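Local coordinates for EmGH1 (Erythrobacter marinus, PDB 5Z87), which probably hydrolyses beta-glucosidic bonds, as a family 3 glycoside hydrolase that binds magnesium ions, at residues A[39-43]-A[44-48]; A[142-146]-A[147-151]; A[161-164]-A[165-169]; A[292-296]-A[297-301]; A[555-559]-A[560-564]. All coordinates share one frame; numbering follows the deposited sequence.

Contact 1. Residues A[39-43]-A[44-48]; sequences RSLSP and ARRAA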
# COMPACT_ATOMS: atom_id res chain seq x y z
N ARG A 39 46.48 -17.34 -17.69
CA ARG A 39 45.97 -16.96 -16.37
C ARG A 39 46.34 -15.53 -15.98
O ARG A 39 45.77 -15.00 -15.02
CB ARG A 39 46.50 -17.90 -15.30
CG ARG A 39 45.77 -19.22 -15.19
CD ARG A 39 45.96 -19.81 -13.78
NE ARG A 39 47.29 -19.51 -13.23
CZ ARG A 39 48.40 -20.14 -13.59
NH1 ARG A 39 49.56 -19.80 -13.05
NH2 ARG A 39 48.35 -21.11 -14.50
N SER A 40 47.30 -14.92 -16.67
CA SER A 40 47.64 -13.53 -16.39
C SER A 40 46.71 -12.55 -17.08
O SER A 40 46.77 -11.35 -16.79
CB SER A 40 49.09 -13.26 -16.81
OG SER A 40 49.19 -13.09 -18.22
N LEU A 41 45.87 -13.03 -18.00
CA LEU A 41 44.88 -12.18 -18.64
C LEU A 41 43.68 -11.93 -17.71
O LEU A 41 43.41 -12.69 -16.78
CB LEU A 41 44.39 -12.81 -19.94
CG LEU A 41 44.79 -12.22 -21.29
CD1 LEU A 41 43.96 -12.90 -22.38
CD2 LEU A 41 44.59 -10.72 -21.32
N SER A 42 42.95 -10.86 -18.01
CA SER A 42 41.77 -10.52 -17.23
C SER A 42 40.64 -11.50 -17.55
O SER A 42 40.58 -12.05 -18.65
CB SER A 42 41.31 -9.10 -17.53
OG SER A 42 40.62 -9.06 -18.76
N PRO A 43 39.73 -11.73 -16.58
CA PRO A 43 38.59 -12.63 -16.85
C PRO A 43 37.81 -12.26 -18.08
O PRO A 43 37.41 -13.14 -18.85
CB PRO A 43 37.74 -12.49 -15.57
CG PRO A 43 38.76 -12.22 -14.50
CD PRO A 43 39.85 -11.39 -15.16
N ALA A 44 37.59 -10.96 -18.30
CA ALA A 44 36.84 -10.50 -19.47
C ALA A 44 37.57 -10.86 -20.76
O ALA A 44 36.95 -11.31 -21.73
CB ALA A 44 36.61 -8.99 -19.37
N ARG A 45 38.88 -10.67 -20.80
CA ARG A 45 39.62 -10.98 -22.01
C ARG A 45 39.72 -12.49 -22.23
O ARG A 45 39.59 -12.96 -23.37
CB ARG A 45 40.99 -10.31 -21.96
CG ARG A 45 40.85 -8.78 -22.10
CD ARG A 45 42.15 -8.02 -21.92
NE ARG A 45 43.04 -8.18 -23.06
CZ ARG A 45 44.29 -7.74 -23.10
NH1 ARG A 45 44.80 -7.10 -22.05
NH2 ARG A 45 45.04 -7.94 -24.18
N ARG A 46 39.86 -13.27 -21.16
CA ARG A 46 39.84 -14.72 -21.33
C ARG A 46 38.47 -15.19 -21.81
O ARG A 46 38.38 -16.13 -22.61
CB ARG A 46 40.24 -15.43 -20.03
CG ARG A 46 41.66 -15.11 -19.59
CD ARG A 46 41.99 -15.69 -18.23
NE ARG A 46 41.99 -17.15 -18.28
CZ ARG A 46 42.21 -17.93 -17.23
NH1 ARG A 46 42.44 -17.41 -16.03
NH2 ARG A 46 42.19 -19.25 -17.38
N ALA A 47 37.39 -14.54 -21.36
CA ALA A 47 36.05 -14.97 -21.77
C ALA A 47 35.79 -14.67 -23.24
O ALA A 47 35.21 -15.49 -23.95
CB ALA A 47 34.98 -14.31 -20.89
N ALA A 48 36.20 -13.49 -23.71
CA ALA A 48 36.06 -13.19 -25.13
C ALA A 48 36.86 -14.18 -25.98
O ALA A 48 36.35 -14.71 -26.97
CB ALA A 48 36.51 -11.75 -25.41
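Leu41 lays its CD2 methyl over one face of the Arg45 guanidinium, 3.4 Å from NE and displaced toward the rim of the flat group. The two side chains cross at about a right angle, and CD2 carries the contact, spanning Arg45 from CB and CD to the guanidinium, while CD1 adds a looser touch on CB. NH2 of Arg45 forms a salt bridge with Asp34, which pairs the charge while the methyl group packs on the face. Leu41 also touches Arg46, its CB lying 3.6 Å from Arg46 CG. Next in the chain, Ser42 holds the N-cap position of helix 43-51. Its OG stands between the backbone N and the carbonyl carbon (chi1 78°), where it accepts the Arg45 N-H at 3.1 Å, a fairly straight bond at 160°. The carbonyl of the same residue takes the next amide: Ser42 O receives Arg46 N at 2.9 Å in the first full helical turn, and Pro43 O likewise receives Ala47 N. One serine thus satisfies two amides of the opening turn, one with its side chain and one with its backbone. Arg46 turns toward the preceding loop, bent at chi3 (66°), and Arg39 CA lies over one face of its guanidinium, 3.6 Å from Arg46 NH1. The Arg39 side chain lies alongside, pointing the same way, with the two guanidinium planes steeply inclined. Their like charges stay separated, and Arg46 is held elsewhere: NH1 forms a salt bridge with Asp387 and a hydrogen bond with Tyr222 OH, while NE donates to Tyr36 O.

Contact 2. Residues A[142-146]-A[147-151]; sequences QFPQA and MAMAC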
# COMPACT_ATOMS: atom_id res chain seq x y z
N GLN A 142 25.28 -21.98 11.25
CA GLN A 142 24.05 -21.21 11.07
C GLN A 142 24.13 -19.94 11.92
O GLN A 142 23.89 -19.97 13.13
CB GLN A 142 22.84 -22.05 11.46
CG GLN A 142 22.60 -23.18 10.49
CD GLN A 142 22.68 -22.71 9.05
OE1 GLN A 142 21.77 -22.05 8.56
NE2 GLN A 142 23.78 -23.06 8.36
N PHE A 143 24.47 -18.83 11.28
CA PHE A 143 24.53 -17.54 11.95
C PHE A 143 23.12 -17.00 12.23
O PHE A 143 22.11 -17.59 11.81
CB PHE A 143 25.38 -16.61 11.10
CG PHE A 143 26.80 -17.08 10.96
CD1 PHE A 143 27.74 -16.80 11.94
CD2 PHE A 143 27.19 -17.82 9.85
CE1 PHE A 143 29.06 -17.24 11.82
CE2 PHE A 143 28.51 -18.25 9.71
CZ PHE A 143 29.44 -17.97 10.69
N PRO A 144 22.99 -15.91 12.99
CA PRO A 144 21.66 -15.33 13.17
C PRO A 144 21.09 -14.92 11.82
O PRO A 144 21.82 -14.59 10.89
CB PRO A 144 21.91 -14.11 14.07
CG PRO A 144 23.20 -14.39 14.76
CD PRO A 144 24.01 -15.18 13.77
N GLN A 145 19.76 -14.99 11.71
CA GLN A 145 19.08 -14.61 10.49
C GLN A 145 19.44 -13.18 10.09
O GLN A 145 19.95 -12.39 10.89
CB GLN A 145 17.57 -14.78 10.67
CG GLN A 145 16.71 -14.53 9.43
CD GLN A 145 17.11 -15.40 8.24
OE1 GLN A 145 18.18 -15.21 7.65
NE2 GLN A 145 16.24 -16.32 7.87
N ALA A 146 19.20 -12.85 8.82
CA ALA A 146 19.67 -11.57 8.28
C ALA A 146 19.08 -10.37 9.05
O ALA A 146 19.81 -9.44 9.42
CB ALA A 146 19.34 -11.50 6.78
N MET A 147 17.78 -10.39 9.32
CA MET A 147 17.19 -9.27 10.07
C MET A 147 17.74 -9.20 11.49
O MET A 147 17.96 -8.10 12.02
CB MET A 147 15.66 -9.38 10.11
CG MET A 147 15.00 -8.14 10.73
SD MET A 147 13.30 -7.97 10.17
CE MET A 147 13.50 -7.08 8.62
N ALA A 148 17.96 -10.35 12.14
CA ALA A 148 18.61 -10.34 13.44
C ALA A 148 19.97 -9.66 13.37
O ALA A 148 20.28 -8.77 14.16
CB ALA A 148 18.76 -11.78 13.96
N MET A 149 20.79 -10.06 12.40
CA MET A 149 22.12 -9.49 12.30
C MET A 149 22.07 -8.00 11.99
O MET A 149 22.99 -7.26 12.37
CB MET A 149 22.93 -10.22 11.23
CG MET A 149 23.29 -11.66 11.60
SD MET A 149 24.62 -12.27 10.54
CE MET A 149 23.72 -12.76 9.08
N ALA A 150 21.02 -7.55 11.30
CA ALA A 150 20.87 -6.12 11.05
C ALA A 150 20.70 -5.33 12.35
O ALA A 150 21.02 -4.14 12.39
CB ALA A 150 19.67 -5.85 10.13
N CYS A 151 20.19 -5.98 13.41
CA CYS A 151 20.00 -5.28 14.68
C CYS A 151 21.32 -4.96 15.34
O CYS A 151 21.36 -4.10 16.22
CB CYS A 151 19.17 -6.09 15.67
SG CYS A 151 17.57 -6.62 15.13
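The carbonyl oxygen of Gln145 accepts the Met149 N-H at 2.9 Å, almost straight at 164°, and so closes the first turn of helix 146-150. The next bond of the series runs from Ala150 N to Ala146 O. Gln145 occupies the N-cap position, and its side chain curls over to the following residue, OE1 receiving the Ala146 N-H at 2.8 Å, in the plane of the amide and on a lone pair. With CG anti to the backbone N (chi1 -175°) and a turn at chi2, the amide group is brought round to that position, while NE2 donates to Glu194 OE1 and to Gly451 O. The apolar part of the contact centres on Pro144, whose ring crosses Met149 at about a right angle. Pro144 CB meets Met149 CG at 3.7 Å and also rests against the Ala148 methyl, CB to CB at 3.9 Å. The methionine bends at chi3, carrying its CE methyl to 3.2 Å from Pro144 O, while SD approaches Phe143 CB more loosely. Beyond the segments, Met412 of helix 403-416 packs on both Pro144 and Met149, and Phe601 of strand 596-601 touches Met147 and Ala148. This is a buried helix start with a proline just ahead of the N-cap residue, following strand 126-129 in the TIM-barrel-type N-terminal domain of family 3.

Contact 3. Residues A[161-164]-A[165-169]; sequences VFEA and TAKEA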
# COMPACT_ATOMS: atom_id res chain seq x y z
N VAL A 161 31.28 -12.64 9.25
CA VAL A 161 30.32 -13.74 9.19
C VAL A 161 30.27 -14.33 7.79
O VAL A 161 30.21 -15.55 7.61
CB VAL A 161 28.94 -13.28 9.66
CG1 VAL A 161 27.85 -14.16 9.03
CG2 VAL A 161 28.86 -13.35 11.17
N PHE A 162 30.30 -13.46 6.78
CA PHE A 162 30.18 -13.96 5.42
C PHE A 162 31.52 -14.37 4.83
O PHE A 162 31.55 -15.17 3.88
CB PHE A 162 29.42 -12.94 4.57
CG PHE A 162 27.95 -12.93 4.89
CD1 PHE A 162 27.12 -13.90 4.36
CD2 PHE A 162 27.43 -12.03 5.81
CE1 PHE A 162 25.77 -13.93 4.70
CE2 PHE A 162 26.08 -12.07 6.15
CZ PHE A 162 25.25 -13.01 5.59
N GLU A 163 32.63 -13.90 5.39
CA GLU A 163 33.92 -14.51 5.10
C GLU A 163 33.94 -15.96 5.56
O GLU A 163 34.35 -16.86 4.81
CB GLU A 163 35.04 -13.70 5.75
CG GLU A 163 36.46 -14.16 5.43
CD GLU A 163 37.48 -13.46 6.29
OE1 GLU A 163 37.70 -13.91 7.43
OE2 GLU A 163 38.05 -12.44 5.84
N ALA A 164 33.46 -16.22 6.78
CA ALA A 164 33.38 -17.60 7.27
C ALA A 164 32.43 -18.42 6.40
O ALA A 164 32.72 -19.59 6.09
CB ALA A 164 32.92 -17.64 8.73
N THR A 165 31.30 -17.83 6.01
CA THR A 165 30.34 -18.54 5.18
C THR A 165 30.93 -18.88 3.81
O THR A 165 30.69 -19.97 3.28
CB THR A 165 29.07 -17.69 5.00
OG1 THR A 165 28.46 -17.45 6.28
CG2 THR A 165 28.09 -18.41 4.10
N ALA A 166 31.69 -17.95 3.22
CA ALA A 166 32.29 -18.21 1.92
C ALA A 166 33.30 -19.37 1.99
O ALA A 166 33.31 -20.24 1.12
CB ALA A 166 32.95 -16.94 1.38
N LYS A 167 34.13 -19.39 3.04
CA LYS A 167 35.08 -20.48 3.25
C LYS A 167 34.36 -21.82 3.24
O LYS A 167 34.78 -22.76 2.56
CB LYS A 167 35.81 -20.31 4.58
CG LYS A 167 36.92 -19.30 4.58
CD LYS A 167 37.49 -19.18 5.99
CE LYS A 167 38.50 -18.04 6.07
NZ LYS A 167 38.90 -17.75 7.47
N GLU A 168 33.28 -21.92 4.02
CA GLU A 168 32.56 -23.18 4.12
C GLU A 168 31.94 -23.56 2.78
O GLU A 168 31.92 -24.74 2.41
CB GLU A 168 31.48 -23.08 5.22
CG GLU A 168 32.03 -22.77 6.61
CD GLU A 168 31.06 -23.06 7.77
OE1 GLU A 168 29.98 -23.67 7.55
OE2 GLU A 168 31.39 -22.67 8.91
N ALA A 169 31.46 -22.57 2.02
CA ALA A 169 30.82 -22.86 0.75
C ALA A 169 31.85 -23.30 -0.30
O ALA A 169 31.66 -24.31 -0.98
CB ALA A 169 30.02 -21.64 0.26
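Thr165 turns its hydroxyl back along helix 155-171 to the carbonyl one turn earlier, OG1 donating to Val161 O at 2.9 Å. That oxygen also accepts the Thr165 backbone N-H at 3.0 Å, so both donors of one residue grip a single carbonyl, arriving from opposite faces of its plane. The torsion explains the pairing: OG1 sits beside the backbone N and anti to the carbonyl carbon (chi1 -61°), which directs it back down the helix. The remaining backbone bonds continue the alpha-helical series, with Ala166 N on Phe162 O, Lys167 N on Glu163 O and Glu168 N on Ala164 O. Of these, the bond from Lys167 N is nearly straight at 168°.

Charge supplies the second kind of interaction. Glu163 and Lys167 run side by side in the same direction, both extended beyond CG, and OE1 of Glu163 stays 4.0 Å from NZ of Lys167, too far apart for a salt bridge. The stronger partners of Glu163 are Arg159 and Arg227, both of which form salt bridges with OE2.

Close van der Waals contacts of aliphatic carbons with backbone carbonyl oxygens make the third. CG of Glu168 lies 3.3 Å from Ala164 O, while its OE2 is hydrogen-bonded to Thr141 OG1 and His405 ND1. The Ala166 methyl is 3.4 Å from Phe162 O, on a side of the helix where Leu215 of helix 201-216 packs.

The buried threonine hydroxyl therefore has its proton donated within the helix, and the lysine probably adds only a modest electrostatic attraction to a carboxylate already paired with two arginines.

Contact 4. Residues A[292-296]-A[297-301]; sequences DTHLL and NDVLR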
# COMPACT_ATOMS: atom_id res chain seq x y z
N ASP A 292 12.19 -6.46 -17.73
CA ASP A 292 12.27 -5.02 -17.54
C ASP A 292 13.58 -4.51 -18.13
O ASP A 292 14.61 -4.42 -17.45
CB ASP A 292 12.13 -4.68 -16.06
CG ASP A 292 11.88 -3.20 -15.80
OD1 ASP A 292 12.35 -2.36 -16.60
OD2 ASP A 292 11.21 -2.88 -14.79
N THR A 293 13.54 -4.15 -19.42
CA THR A 293 14.74 -3.69 -20.12
C THR A 293 15.31 -2.44 -19.48
O THR A 293 16.53 -2.29 -19.37
CB THR A 293 14.44 -3.42 -21.60
OG1 THR A 293 13.94 -4.60 -22.23
CG2 THR A 293 15.71 -2.96 -22.32
N HIS A 294 14.45 -1.51 -19.07
CA HIS A 294 14.93 -0.32 -18.37
C HIS A 294 15.77 -0.70 -17.15
O HIS A 294 16.84 -0.13 -16.91
CB HIS A 294 13.74 0.55 -17.96
CG HIS A 294 14.09 1.60 -16.95
ND1 HIS A 294 14.85 2.71 -17.26
CD2 HIS A 294 13.80 1.71 -15.63
CE1 HIS A 294 15.00 3.46 -16.18
NE2 HIS A 294 14.36 2.87 -15.18
N LEU A 295 15.28 -1.65 -16.35
CA LEU A 295 16.00 -2.04 -15.14
C LEU A 295 17.23 -2.89 -15.46
O LEU A 295 18.34 -2.57 -15.03
CB LEU A 295 15.04 -2.82 -14.22
CG LEU A 295 15.03 -2.58 -12.71
CD1 LEU A 295 15.33 -1.13 -12.38
CD2 LEU A 295 13.68 -3.00 -12.12
N LEU A 296 17.05 -3.97 -16.23
CA LEU A 296 18.10 -4.95 -16.49
C LEU A 296 19.15 -4.46 -17.49
O LEU A 296 20.25 -5.02 -17.54
CB LEU A 296 17.49 -6.26 -17.00
CG LEU A 296 16.62 -7.01 -15.98
CD1 LEU A 296 16.03 -8.30 -16.55
CD2 LEU A 296 17.43 -7.32 -14.73
N ASN A 297 18.86 -3.43 -18.29
CA ASN A 297 19.82 -2.94 -19.26
C ASN A 297 20.19 -1.48 -19.04
O ASN A 297 21.37 -1.18 -18.81
CB ASN A 297 19.29 -3.13 -20.68
CG ASN A 297 20.29 -2.64 -21.73
OD1 ASN A 297 21.24 -3.34 -22.04
ND2 ASN A 297 20.08 -1.43 -22.23
N ASP A 298 19.22 -0.56 -19.14
CA ASP A 298 19.54 0.86 -19.10
C ASP A 298 20.20 1.24 -17.78
O ASP A 298 21.21 1.96 -17.77
CB ASP A 298 18.27 1.69 -19.32
CG ASP A 298 17.62 1.40 -20.67
OD1 ASP A 298 18.09 0.50 -21.39
OD2 ASP A 298 16.63 2.09 -21.00
N VAL A 299 19.64 0.78 -16.67
CA VAL A 299 20.20 1.11 -15.36
C VAL A 299 21.40 0.23 -15.05
O VAL A 299 22.48 0.71 -14.69
CB VAL A 299 19.13 1.00 -14.27
CG1 VAL A 299 19.78 0.94 -12.90
CG2 VAL A 299 18.14 2.16 -14.36
N LEU A 300 21.23 -1.09 -15.18
CA LEU A 300 22.23 -2.01 -14.66
C LEU A 300 23.47 -2.04 -15.54
O LEU A 300 24.59 -1.92 -15.05
CB LEU A 300 21.61 -3.40 -14.52
CG LEU A 300 22.47 -4.53 -13.93
CD1 LEU A 300 22.98 -4.20 -12.54
CD2 LEU A 300 21.64 -5.79 -13.93
N ARG A 301 23.28 -2.15 -16.86
CA ARG A 301 24.39 -2.16 -17.81
C ARG A 301 24.89 -0.76 -18.13
O ARG A 301 26.07 -0.45 -17.95
CB ARG A 301 23.99 -2.90 -19.09
CG ARG A 301 23.60 -4.34 -18.87
CD ARG A 301 24.69 -5.12 -18.16
NE ARG A 301 24.26 -6.49 -17.87
CZ ARG A 301 25.06 -7.45 -17.42
NH1 ARG A 301 24.56 -8.66 -17.21
NH2 ARG A 301 26.36 -7.21 -17.19
O HOH W 1 21.27 -7.34 -18.20
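Val299 sets its CG2 methyl over one face of the His294 imidazole, 4.2 Å from the ring centroid and 28° off the normal, a CH-pi contact. His294 reaches this place with CG anti to the backbone N (chi1 166°). Asp298 crosses the histidine at about a right angle, its carboxylate plane turned 86° from the ring, and its OD2 remains 4.2 Å from His294 ND1. Thr293 and Asn297 instead lie side by side, pointing the same way, with CG2 of Thr293 at 3.9 Å from Asn297 CB. Asn297 ND2 donates to Asp298 OD1 at 2.9 Å, the carboxylate oxygen lying in the amide plane. Thr293 O takes Asn297 N (i+4) and Asp298 N (i+5); Val299 N on His294 O and Leu300 N on Leu295 O keep the i+5 spacing of a pi-type turn. Asp292, the N-cap residue, accepts Leu295 N through OD1, and its side chain lies about 3 Å from a bound magnesium ion. Bonding returns to i+4 with Arg301 N on Asn297 O, so no backbone amide of the segments goes to Leu296 O; a water donates to it at 2.6 Å and accepts from Arg301 NE, whose other nitrogens turn to Asp343, Phe306 O and Gly308 O.

Contact 5. Residues A[555-559]-A[560-564]; sequences LELIG and EQNEL
Gln561 reaches back from the first turn of helix 561-569 to the loop before it, its NE2 donating to Ile558 O at 3.0 Å. The bond is straight (165°), lies on a lone pair of the carbonyl and stays close to the Gln561 amide plane. The Gln561 chain, extended beyond CG, carries the amide this far, and OE1 accepts from Gly533 N. Asn562 reaches farther back: ND2 donates to Glu556 OE1 at 3.1 Å and 171°, approaching from well above the carboxylate plane. The same OE1 uses its anti lone pair for Leu557 N, and a water donates to both OE1 and Asn562 OD1. Leu557 CD1 packs against that OD1 at 3.4 Å, the two side chains crossing at about a right angle. Gly559 has a positive phi (78°); one water joins its carbonyl and Leu557 O to Asn562 N, and another joins its carbonyl to Glu563 N. Ile558 also packs on Phe653 of the second subunit. The stretch from Ile558 to Gln561 is a type II' beta turn that leads into the helix N-terminus, with Glu560 at the N-cap, in the family 3 C-terminal domain.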
# COMPACT_ATOMS: atom_id res chain seq x y z
N LEU A 555 -0.17 -8.68 12.75
CA LEU A 555 1.18 -8.61 13.26
C LEU A 555 1.28 -8.93 14.75
O LEU A 555 2.39 -8.92 15.30
CB LEU A 555 1.77 -7.22 12.98
CG LEU A 555 1.86 -6.87 11.49
CD1 LEU A 555 2.27 -5.40 11.29
CD2 LEU A 555 2.82 -7.82 10.75
N GLU A 556 0.17 -9.20 15.41
CA GLU A 556 0.23 -9.67 16.79
C GLU A 556 0.83 -11.07 16.85
O GLU A 556 0.88 -11.80 15.85
CB GLU A 556 -1.17 -9.72 17.41
CG GLU A 556 -1.48 -8.57 18.33
CD GLU A 556 -0.77 -8.66 19.66
OE1 GLU A 556 0.07 -9.57 19.86
OE2 GLU A 556 -1.08 -7.80 20.51
N LEU A 557 1.27 -11.44 18.05
CA LEU A 557 1.58 -12.84 18.34
C LEU A 557 0.42 -13.73 17.96
O LEU A 557 -0.73 -13.49 18.36
CB LEU A 557 1.90 -13.01 19.82
CG LEU A 557 3.04 -12.13 20.30
CD1 LEU A 557 3.31 -12.45 21.76
CD2 LEU A 557 4.26 -12.40 19.43
N ILE A 558 0.70 -14.75 17.20
CA ILE A 558 -0.36 -15.59 16.66
C ILE A 558 -0.88 -16.52 17.75
O ILE A 558 -0.13 -16.94 18.66
CB ILE A 558 0.14 -16.37 15.43
CG1 ILE A 558 -1.03 -17.01 14.70
CG2 ILE A 558 1.16 -17.43 15.81
CD1 ILE A 558 -0.67 -17.42 13.29
N GLY A 559 -2.17 -16.81 17.69
CA GLY A 559 -2.75 -17.90 18.47
C GLY A 559 -2.95 -17.54 19.94
O GLY A 559 -3.49 -16.47 20.27
N GLU A 560 -2.52 -18.45 20.82
CA GLU A 560 -2.82 -18.36 22.24
C GLU A 560 -1.66 -17.85 23.06
O GLU A 560 -1.69 -17.95 24.29
CB GLU A 560 -3.25 -19.73 22.78
CG GLU A 560 -4.68 -20.10 22.43
CD GLU A 560 -4.84 -20.35 20.95
OE1 GLU A 560 -4.11 -21.21 20.41
OE2 GLU A 560 -5.68 -19.68 20.32
N GLN A 561 -0.63 -17.31 22.41
CA GLN A 561 0.56 -16.90 23.14
C GLN A 561 0.28 -15.73 24.08
O GLN A 561 0.87 -15.65 25.16
CB GLN A 561 1.67 -16.52 22.16
CG GLN A 561 2.24 -17.67 21.33
CD GLN A 561 3.29 -17.15 20.37
OE1 GLN A 561 4.45 -16.96 20.75
NE2 GLN A 561 2.88 -16.84 19.14
N ASN A 562 -0.60 -14.80 23.68
CA ASN A 562 -0.94 -13.71 24.58
C ASN A 562 -1.71 -14.23 25.78
O ASN A 562 -1.46 -13.81 26.92
CB ASN A 562 -1.74 -12.63 23.85
CG ASN A 562 -0.89 -11.83 22.88
OD1 ASN A 562 0.29 -11.59 23.13
ND2 ASN A 562 -1.48 -11.44 21.76
N GLU A 563 -2.65 -15.15 25.54
CA GLU A 563 -3.33 -15.84 26.64
C GLU A 563 -2.32 -16.43 27.61
O GLU A 563 -2.39 -16.20 28.82
CB GLU A 563 -4.26 -16.92 26.08
CG GLU A 563 -5.27 -17.43 27.09
CD GLU A 563 -6.34 -18.30 26.46
OE1 GLU A 563 -6.55 -18.18 25.23
OE2 GLU A 563 -6.96 -19.09 27.21
N LEU A 564 -1.35 -17.19 27.08
CA LEU A 564 -0.33 -17.79 27.95
C LEU A 564 0.43 -16.72 28.72
O LEU A 564 0.69 -16.88 29.92
CB LEU A 564 0.63 -18.64 27.12
CG LEU A 564 1.95 -19.04 27.79
CD1 LEU A 564 1.72 -20.07 28.92
CD2 LEU A 564 2.95 -19.56 26.76
O HOH W 2 1.53 -9.35 22.27
O HOH W 3 -1.62 -14.60 21.09
O HOH W 4 -0.46 -20.04 19.90
O HOH W 5 -3.81 -15.21 22.93

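The five contacts follow one another along the chain in numerical order, each a local turn at a helix start or within a helix. Contacts 2, 3 and 4 belong to the family 3 N-terminal domain, contact 5 to the C-terminal one. Contacts 2 and 3 lie on consecutive helices, 146-150 and 155-171, with centres about 15 Å apart, and touch directly: Phe143 packs on Val161, Ala164 and Thr165, and Met149 CE meets Phe162 CZ at 3.8 Å. Contacts 1 and 4 come within about 11 Å at their nearest atoms. Contact 5 lies about 58 Å from contact 1, centre to centre. Contact 2, packed also on strand 596-601 of the C-terminal domain, lies where the two domains meet.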